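Local coordinates for sefir domain protein (Bacillus cereus F65185, PDB 5Y8E), which probably acts in signalling through SEFIR-SEFIR interactions, as a bacterial member of the SEFIR domain family, at residues Y92-I103 with F117-W126. Sequence-based numbering, arbitrary orientation.
Sequences YNNTKQEKFIPI and FFKSRFALGW
Ile103 and Leu124 form a parallel beta bridge, their CA atoms 4.6 Å apart, that joins strand 124-125 to strand 100-108, whose backbone also bonds to strand 60-65. Leu124 N donates to Pro102 O at 2.7 Å, and Ile103 CA-H points at Leu124 O. One residue before the bridge on each segment, Pro102 CB meets Ala123 CB; Pro102 CG lies at the edge of the Phe118 ring and Pro102 CD is 3.9 Å from Phe122 CZ. At the end of helix 89-93, Tyr92 swings its ring away from its own backbone N (chi1 -175°) into an offset stack with Phe118, centroids 4.4 Å apart and planes at 16°. Tyr92 CE1 sits over the centre of the Phe118 ring, while Phe100 has Tyr92 CD1 over one of its faces. Lys119 N donates a bent bond (136°) to Tyr92 OH at 3.2 Å. Outside this aromatic cluster, Lys119 NZ reaches Asn93 OD1 at 3.0 Å from above the amide plane, and a water donates to both Asn93 OD1 and Phe117 O. Buried stacking and these polar bonds thus hold the loop on the helix end, apolar contacts hold it against Pro102, and one nearly straight backbone bond ties strand 124-125 to strand 100-108.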
loop_
_atom_site.group_PDB
_atom_site.type_symbol
_atom_site.label_atom_id
_atom_site.label_comp_id
_atom_site.label_asym_id
_atom_site.label_seq_id
_atom_site.Cartn_x
_atom_site.Cartn_y
_atom_site.Cartn_z
ATOM N N TYR A 92 4.089 10.482 3.582
ATOM C CA TYR A 92 5.022 9.424 3.960
ATOM C C TYR A 92 5.855 9.837 5.170
ATOM O O TYR A 92 6.047 9.052 6.105
ATOM C CB TYR A 92 5.959 9.107 2.788
ATOM C CG TYR A 92 6.894 7.946 3.045
ATOM C CD1 TYR A 92 6.464 6.641 2.862
ATOM C CD2 TYR A 92 8.205 8.156 3.467
ATOM C CE1 TYR A 92 7.300 5.574 3.086
ATOM C CE2 TYR A 92 9.055 7.088 3.704
ATOM C CZ TYR A 92 8.592 5.801 3.508
ATOM O OH TYR A 92 9.412 4.719 3.727
ATOM N N ASN A 93 6.347 11.071 5.144
ATOM C CA ASN A 93 7.246 11.556 6.188
ATOM C C ASN A 93 6.556 11.674 7.538
ATOM O O ASN A 93 7.180 11.470 8.583
ATOM C CB ASN A 93 7.846 12.908 5.797
ATOM C CG ASN A 93 8.869 12.799 4.683
ATOM O OD1 ASN A 93 9.443 11.738 4.450
ATOM N ND2 ASN A 93 9.109 13.904 3.994
ATOM N N ASN A 94 5.273 12.016 7.506
ATOM C CA ASN A 94 4.487 12.215 8.723
ATOM C C ASN A 94 3.835 10.947 9.246
ATOM O O ASN A 94 3.054 10.990 10.199
ATOM C CB ASN A 94 3.407 13.275 8.491
ATOM C CG ASN A 94 3.939 14.677 8.641
ATOM O OD1 ASN A 94 4.138 15.158 9.755
ATOM N ND2 ASN A 94 4.182 15.342 7.518
ATOM N N THR A 95 4.153 9.822 8.618
ATOM C CA THR A 95 3.591 8.537 9.014
ATOM C C THR A 95 4.716 7.632 9.499
ATOM O O THR A 95 5.802 7.623 8.911
ATOM C CB THR A 95 2.860 7.878 7.835
ATOM O OG1 THR A 95 1.847 8.774 7.349
ATOM C CG2 THR A 95 2.210 6.567 8.260
ATOM N N LYS A 96 4.481 6.897 10.583
ATOM C CA LYS A 96 5.469 5.926 11.042
ATOM C C LYS A 96 5.786 4.944 9.920
ATOM O O LYS A 96 4.870 4.389 9.302
ATOM C CB LYS A 96 4.967 5.171 12.272
ATOM C CG LYS A 96 4.868 6.022 13.525
ATOM C CD LYS A 96 4.556 5.153 14.740
ATOM C CE LYS A 96 4.615 5.952 16.038
ATOM N NZ LYS A 96 3.739 7.156 15.994
ATOM N N GLN A 97 7.080 4.754 9.653
ATOM C CA GLN A 97 7.541 3.928 8.533
ATOM C C GLN A 97 6.970 2.526 8.598
ATOM O O GLN A 97 6.626 1.925 7.572
ATOM C CB GLN A 97 9.068 3.813 8.547
ATOM C CG GLN A 97 9.816 5.123 8.434
ATOM C CD GLN A 97 11.317 4.915 8.321
ATOM O OE1 GLN A 97 11.784 4.120 7.499
ATOM N NE2 GLN A 97 12.080 5.624 9.149
ATOM N N GLU A 98 6.881 2.016 9.822
ATOM C CA GLU A 98 6.445 0.652 10.080
ATOM C C GLU A 98 5.018 0.383 9.604
ATOM O O GLU A 98 4.621 -0.772 9.466
ATOM C CB GLU A 98 6.580 0.333 11.574
ATOM C CG GLU A 98 8.020 0.249 12.074
ATOM C CD GLU A 98 8.694 1.607 12.282
ATOM O OE1 GLU A 98 8.019 2.655 12.203
ATOM O OE2 GLU A 98 9.915 1.615 12.540
ATOM N N LYS A 99 4.248 1.435 9.337
ATOM C CA LYS A 99 2.896 1.232 8.812
ATOM C C LYS A 99 2.883 0.723 7.383
ATOM O O LYS A 99 1.965 -0.002 6.993
ATOM C CB LYS A 99 2.069 2.522 8.868
ATOM C CG LYS A 99 1.403 2.791 10.199
ATOM C CD LYS A 99 0.129 3.620 9.997
ATOM C CE LYS A 99 -0.363 4.147 11.311
ATOM N NZ LYS A 99 -1.652 4.866 11.176
ATOM N N PHE A 100 3.885 1.104 6.590
ATOM C CA PHE A 100 3.828 0.836 5.152
ATOM C C PHE A 100 4.339 -0.548 4.773
ATOM O O PHE A 100 5.394 -0.982 5.253
ATOM C CB PHE A 100 4.600 1.907 4.367
ATOM C CG PHE A 100 4.052 3.294 4.533
ATOM C CD1 PHE A 100 2.872 3.669 3.897
ATOM C CD2 PHE A 100 4.715 4.226 5.326
ATOM C CE1 PHE A 100 2.357 4.950 4.052
ATOM C CE2 PHE A 100 4.213 5.504 5.493
ATOM C CZ PHE A 100 3.032 5.873 4.849
ATOM N N ILE A 101 3.573 -1.233 3.928
ATOM C CA ILE A 101 4.013 -2.470 3.288
ATOM C C ILE A 101 3.934 -2.278 1.778
ATOM O O ILE A 101 2.875 -2.468 1.162
ATOM C CB ILE A 101 3.153 -3.677 3.697
ATOM C CG1 ILE A 101 3.135 -3.844 5.214
ATOM C CG2 ILE A 101 3.650 -4.970 3.008
ATOM C CD1 ILE A 101 2.154 -4.915 5.694
ATOM N N PRO A 102 5.050 -1.871 1.170
ATOM C CA PRO A 102 5.058 -1.677 -0.280
ATOM C C PRO A 102 5.070 -3.025 -0.980
ATOM O O PRO A 102 5.830 -3.905 -0.577
ATOM C CB PRO A 102 6.382 -0.942 -0.525
ATOM C CG PRO A 102 6.751 -0.345 0.817
ATOM C CD PRO A 102 6.288 -1.382 1.796
ATOM N N ILE A 103 4.221 -3.188 -1.990
ATOM C CA ILE A 103 4.220 -4.394 -2.814
ATOM C C ILE A 103 4.609 -3.986 -4.227
ATOM O O ILE A 103 3.878 -3.237 -4.885
ATOM C CB ILE A 103 2.833 -5.059 -2.843
ATOM C CG1 ILE A 103 2.318 -5.327 -1.422
ATOM C CG2 ILE A 103 2.876 -6.362 -3.650
ATOM C CD1 ILE A 103 0.856 -5.817 -1.383
ATOM N N PHE A 117 11.176 8.549 -2.805
ATOM C CA PHE A 117 11.247 9.149 -1.478
ATOM C C PHE A 117 10.965 8.183 -0.335
ATOM O O PHE A 117 11.064 8.558 0.834
ATOM C CB PHE A 117 10.326 10.369 -1.390
ATOM C CG PHE A 117 8.906 10.085 -1.747
ATOM C CD1 PHE A 117 8.021 9.626 -0.787
ATOM C CD2 PHE A 117 8.450 10.300 -3.038
ATOM C CE1 PHE A 117 6.706 9.364 -1.112
ATOM C CE2 PHE A 117 7.136 10.047 -3.371
ATOM C CZ PHE A 117 6.261 9.575 -2.408
ATOM N N PHE A 118 10.613 6.948 -0.673
ATOM C CA PHE A 118 10.483 5.910 0.338
ATOM C C PHE A 118 11.874 5.654 0.908
ATOM O O PHE A 118 12.791 5.279 0.175
ATOM C CB PHE A 118 9.870 4.638 -0.254
ATOM C CG PHE A 118 8.366 4.689 -0.378
ATOM C CD1 PHE A 118 7.613 3.527 -0.296
ATOM C CD2 PHE A 118 7.707 5.897 -0.578
ATOM C CE1 PHE A 118 6.230 3.563 -0.400
ATOM C CE2 PHE A 118 6.320 5.943 -0.688
ATOM C CZ PHE A 118 5.581 4.774 -0.598
ATOM N N LYS A 119 12.035 5.884 2.207
ATOM C CA LYS A 119 13.366 5.881 2.813
ATOM C C LYS A 119 13.991 4.498 2.919
ATOM O O LYS A 119 15.154 4.317 2.562
ATOM C CB LYS A 119 13.357 6.601 4.161
ATOM C CG LYS A 119 13.117 8.091 4.018
ATOM C CD LYS A 119 12.850 8.735 5.357
ATOM C CE LYS A 119 12.079 10.032 5.192
ATOM N NZ LYS A 119 11.171 10.264 6.352
ATOM N N SER A 120 13.234 3.520 3.402
ATOM C CA SER A 120 13.701 2.145 3.303
ATOM C C SER A 120 13.438 1.648 1.885
ATOM O O SER A 120 12.426 1.999 1.272
ATOM C CB SER A 120 13.046 1.237 4.347
ATOM O OG SER A 120 11.636 1.243 4.235
ATOM N N ARG A 121 14.367 0.859 1.357
ATOM C CA ARG A 121 14.257 0.357 -0.007
ATOM C C ARG A 121 13.574 -1.001 -0.036
ATOM O O ARG A 121 13.641 -1.726 -1.030
ATOM C CB ARG A 121 15.636 0.259 -0.659
ATOM C CG ARG A 121 16.150 1.569 -1.230
ATOM C CD ARG A 121 15.254 2.062 -2.360
ATOM N NE ARG A 121 14.393 3.162 -1.937
ATOM C CZ ARG A 121 13.534 3.784 -2.739
ATOM N NH1 ARG A 121 13.417 3.408 -4.005
ATOM N NH2 ARG A 121 12.792 4.781 -2.276
ATOM N N PHE A 122 12.908 -1.340 1.061
ATOM C CA PHE A 122 12.258 -2.634 1.154
ATOM C C PHE A 122 10.858 -2.600 0.567
ATOM O O PHE A 122 10.175 -1.570 0.561
ATOM C CB PHE A 122 12.252 -3.151 2.596
ATOM C CG PHE A 122 10.970 -2.894 3.339
ATOM C CD1 PHE A 122 10.124 -3.945 3.663
ATOM C CD2 PHE A 122 10.618 -1.608 3.729
ATOM C CE1 PHE A 122 8.945 -3.723 4.354
ATOM C CE2 PHE A 122 9.439 -1.374 4.421
ATOM C CZ PHE A 122 8.601 -2.435 4.737
ATOM N N ALA A 123 10.450 -3.750 0.055
ATOM C CA ALA A 123 9.156 -3.909 -0.563
ATOM C C ALA A 123 8.970 -5.398 -0.654
ATOM O O ALA A 123 9.954 -6.139 -0.683
ATOM C CB ALA A 123 9.160 -3.301 -1.951
ATOM N N LEU A 124 7.722 -5.840 -0.682
ATOM C CA LEU A 124 7.434 -7.225 -1.032
ATOM C C LEU A 124 7.427 -7.305 -2.543
ATOM O O LEU A 124 6.553 -6.731 -3.197
ATOM C CB LEU A 124 6.083 -7.659 -0.468
ATOM C CG LEU A 124 5.558 -9.035 -0.901
ATOM C CD1 LEU A 124 6.535 -10.107 -0.490
ATOM C CD2 LEU A 124 4.191 -9.297 -0.292
ATOM N N GLY A 125 8.422 -7.987 -3.103
ATOM C CA GLY A 125 8.466 -8.215 -4.535
ATOM C C GLY A 125 7.468 -9.297 -4.897
ATOM O O GLY A 125 7.691 -10.474 -4.610
ATOM N N TRP A 126 6.358 -8.907 -5.510
ATOM C CA TRP A 126 5.317 -9.869 -5.857
ATOM C C TRP A 126 5.809 -10.894 -6.875
ATOM O O TRP A 126 6.363 -10.545 -7.919
ATOM C CB TRP A 126 4.072 -9.146 -6.372
ATOM C CG TRP A 126 2.837 -9.996 -6.372
ATOM C CD1 TRP A 126 2.245 -10.591 -7.452
ATOM C CD2 TRP A 126 2.041 -10.346 -5.233
ATOM N NE1 TRP A 126 1.129 -11.293 -7.051
ATOM C CE2 TRP A 126 0.981 -11.153 -5.695
ATOM C CE3 TRP A 126 2.123 -10.048 -3.867
ATOM C CZ2 TRP A 126 0.007 -11.669 -4.834
ATOM C CZ3 TRP A 126 1.156 -10.558 -3.015
ATOM C CH2 TRP A 126 0.115 -11.359 -3.501
HETATM O O HOH W 1 10.535 11.235 2.060
#